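Local coordinates for galacto-N-biose/lacto-N-biose I transporter substrate-binding protein (Bifidobacterium longum, PDB 2Z8F), which binds lacto-N-biose I, galacto-N-biose and the related milk sugar lacto-N-tetraose, probably delivering them to an ABC transporter for uptake into the cell, at residues A[106-111]-A[325-330]. Residues are numbered along the deposited sequence; the frame is centred on the assembly and turned at random.
Sequences NDFASG and PAATTE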
ATOM      1  N   ASN A 106       2.134  11.190 -19.896  1.00 23.21           N
ATOM      2  CA  ASN A 106       3.247  12.042 -19.509  1.00 23.32           C
ATOM      3  C   ASN A 106       3.057  12.809 -18.201  1.00 22.08           C
ATOM      4  O   ASN A 106       3.990  13.430 -17.710  1.00 22.75           O
ATOM      5  CB  ASN A 106       3.644  12.973 -20.669  1.00 24.76           C
ATOM      6  CG  ASN A 106       4.358  12.222 -21.812  1.00 27.48           C
ATOM      7  OD1 ASN A 106       4.530  12.766 -22.902  1.00 35.04           O
ATOM      8  ND2 ASN A 106       4.760  10.981 -21.566  1.00 30.38           N
ATOM      9  N   ASP A 107       1.850  12.746 -17.632  1.00 21.03           N
ATOM     10  CA  ASP A 107       1.604  13.323 -16.330  1.00 20.58           C
ATOM     11  C   ASP A 107       2.039  12.409 -15.175  1.00 19.46           C
ATOM     12  O   ASP A 107       1.998  12.828 -14.023  1.00 19.89           O
ATOM     13  CB  ASP A 107       0.100  13.589 -16.147  1.00 20.15           C
ATOM     14  CG  ASP A 107      -0.384  14.817 -16.871  1.00 22.27           C
ATOM     15  OD1 ASP A 107       0.451  15.579 -17.387  1.00 21.47           O
ATOM     16  OD2 ASP A 107      -1.623  15.042 -16.851  1.00 22.91           O
ATOM     17  N   PHE A 108       2.433  11.169 -15.482  1.00 19.86           N
ATOM     18  CA  PHE A 108       2.650  10.145 -14.459  1.00 19.34           C
ATOM     19  C   PHE A 108       4.009   9.498 -14.570  1.00 20.68           C
ATOM     20  O   PHE A 108       4.551   9.403 -15.674  1.00 21.15           O
ATOM     21  CB  PHE A 108       1.560   9.095 -14.568  1.00 19.47           C
ATOM     22  CG  PHE A 108       0.224   9.665 -14.299  1.00 18.37           C
ATOM     23  CD1 PHE A 108      -0.121  10.002 -13.006  1.00 19.51           C
ATOM     24  CD2 PHE A 108      -0.645   9.957 -15.347  1.00 18.51           C
ATOM     25  CE1 PHE A 108      -1.360  10.613 -12.753  1.00 19.30           C
ATOM     26  CE2 PHE A 108      -1.858  10.560 -15.092  1.00 20.15           C
ATOM     27  CZ  PHE A 108      -2.198  10.875 -13.786  1.00 19.43           C
ATOM     28  N   ALA A 109       4.551   9.072 -13.427  1.00 20.30           N
ATOM     29  CA  ALA A 109       5.799   8.300 -13.452  1.00 21.12           C
ATOM     30  C   ALA A 109       5.617   7.018 -14.264  1.00 20.97           C
ATOM     31  O   ALA A 109       4.546   6.423 -14.287  1.00 21.39           O
ATOM     32  CB  ALA A 109       6.302   8.004 -12.037  1.00 20.76           C
ATOM     33  N   SER A 110       6.677   6.593 -14.965  1.00 21.07           N
ATOM     34  CA  SER A 110       6.579   5.470 -15.875  1.00 21.12           C
ATOM     35  C   SER A 110       6.287   4.129 -15.200  1.00 20.04           C
ATOM     36  O   SER A 110       5.566   3.307 -15.762  1.00 20.48           O
ATOM     37  CB  SER A 110       7.845   5.388 -16.745  1.00 21.54           C
ATOM     38  OG  SER A 110       8.982   5.185 -15.916  1.00 26.25           O
ATOM     39  N   GLY A 111       6.831   3.944 -13.999  1.00 20.87           N
ATOM     40  CA  GLY A 111       6.607   2.711 -13.222  1.00 21.15           C
ATOM     41  C   GLY A 111       5.132   2.537 -12.907  1.00 21.12           C
ATOM     42  O   GLY A 111       4.481   1.601 -13.391  1.00 21.24           O
ATOM     43  N   PRO A 325       1.987  10.696  -4.461  1.00 16.83           N
ATOM     44  CA  PRO A 325       1.384  10.653  -5.799  1.00 16.47           C
ATOM     45  C   PRO A 325       2.226  10.040  -6.898  1.00 16.80           C
ATOM     46  O   PRO A 325       3.452  10.182  -6.874  1.00 18.57           O
ATOM     47  CB  PRO A 325       1.081  12.130  -6.086  1.00 17.46           C
ATOM     48  CG  PRO A 325       0.894  12.700  -4.683  1.00 17.91           C
ATOM     49  CD  PRO A 325       1.989  12.073  -3.913  1.00 16.88           C
ATOM     50  N   ALA A 326       1.550   9.362  -7.820  1.00 16.70           N
ATOM     51  CA  ALA A 326       2.189   8.882  -9.075  1.00 16.91           C
ATOM     52  C   ALA A 326       2.454  10.040 -10.047  1.00 18.29           C
ATOM     53  O   ALA A 326       3.286   9.937 -10.969  1.00 18.39           O
ATOM     54  CB  ALA A 326       1.324   7.809  -9.722  1.00 17.71           C
ATOM     55  N   ALA A 327       1.730  11.135  -9.870  1.00 17.90           N
ATOM     56  CA  ALA A 327       1.862  12.291 -10.775  1.00 18.61           C
ATOM     57  C   ALA A 327       3.256  12.864 -10.739  1.00 19.01           C
ATOM     58  O   ALA A 327       3.880  12.915  -9.684  1.00 19.70           O
ATOM     59  CB  ALA A 327       0.855  13.368 -10.390  1.00 18.57           C
ATOM     60  N   THR A 328       3.731  13.343 -11.894  1.00 20.11           N
ATOM     61  CA  THR A 328       5.026  13.989 -11.965  1.00 21.10           C
ATOM     62  C   THR A 328       4.880  15.446 -12.381  1.00 21.71           C
ATOM     63  O   THR A 328       5.857  16.113 -12.666  1.00 22.65           O
ATOM     64  CB  THR A 328       5.933  13.267 -12.981  1.00 20.58           C
ATOM     65  OG1 THR A 328       5.208  13.113 -14.197  1.00 24.03           O
ATOM     66  CG2 THR A 328       6.375  11.896 -12.436  1.00 22.37           C
ATOM     67  N   THR A 329       3.650  15.946 -12.377  1.00 21.37           N
ATOM     68  CA  THR A 329       3.353  17.297 -12.861  1.00 21.97           C
ATOM     69  C   THR A 329       3.888  18.403 -11.944  1.00 22.76           C
ATOM     70  O   THR A 329       4.136  19.526 -12.412  1.00 23.54           O
ATOM     71  CB  THR A 329       1.850  17.471 -13.064  1.00 21.54           C
ATOM     72  OG1 THR A 329       1.195  16.988 -11.886  1.00 21.45           O
ATOM     73  CG2 THR A 329       1.365  16.666 -14.258  1.00 21.14           C
ATOM     74  N   GLU A 330       4.074  18.097 -10.657  1.00 23.45           N
ATOM     75  CA  GLU A 330       4.665  19.022  -9.677  1.00 24.75           C
ATOM     76  C   GLU A 330       5.228  18.200  -8.528  1.00 25.45           C
ATOM     77  O   GLU A 330       4.784  17.070  -8.323  1.00 25.49           O
ATOM     78  CB  GLU A 330       3.635  20.032  -9.156  1.00 25.61           C
ATOM     79  CG  GLU A 330       2.459  19.419  -8.436  1.00 27.24           C
ATOM     80  CD  GLU A 330       1.479  20.458  -7.918  1.00 28.22           C
ATOM     81  OE1 GLU A 330       1.732  21.041  -6.834  1.00 29.95           O
ATOM     82  OE2 GLU A 330       0.458  20.681  -8.599  1.00 30.60           O
TER
HETATM   83  O   HOH W   1       4.598  15.416 -15.715  1.00 29.46           O
HETATM   84  O   HOH W   2       6.926  11.785 -15.896  1.00 46.02           O
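Phe108 and Ala327 face each other as a non-hydrogen-bonded antiparallel pair, a single isolated beta bridge whose two backbone bonds come from their neighbours. On one flank Thr328 N donates to Asp107 O (2.8 Å) almost straight, at 168°, but from above the carbonyl plane. On the other, Ala109 N meets Ala326 O at 2.9 Å, head-on to the carbonyl. Ala327 CA adds a C-H...O contact to Asp107 O (3.3 Å).

The Thr328 side chain works in two directions. With OG1 placed between its own backbone N and carbonyl carbon (chi1 50°), the hydroxyl lies beside Asp107 O, a weak bond at best, while the methyl CG2 of Thr328 rests against Ala109 N at 3.5 Å. One water joins OG1 to Asn106 O, and a second reaches OG1 and, weakly, Phe108 O.

The fold is that of a two-lobed solute-binding protein. Here the turn leading into helix 110-114, with Ala109 as its N-cap residue, is joined to the chain between helices 315-320 and 336-341, over 200 residues later. Ala326, whose backbone also bonds to Gln127, has its side chain about 10 Å from a bound galactose at the nearest atoms.

Apolar packing lies on the buried side. Phe108 sends its ring alongside the Ala326-Ala327 backbone, CD1 lying 3.8 Å from Ala327 CA, and also meets Leu125 and Pro126. Nearer solvent, the Thr329 methyl CG2 touches Asp107 OD1 at 3.4 Å; that oxygen is hydrogen-bonded to a bound MES molecule, probably from the crystallisation liquor, while OD2 lies close to Asp309.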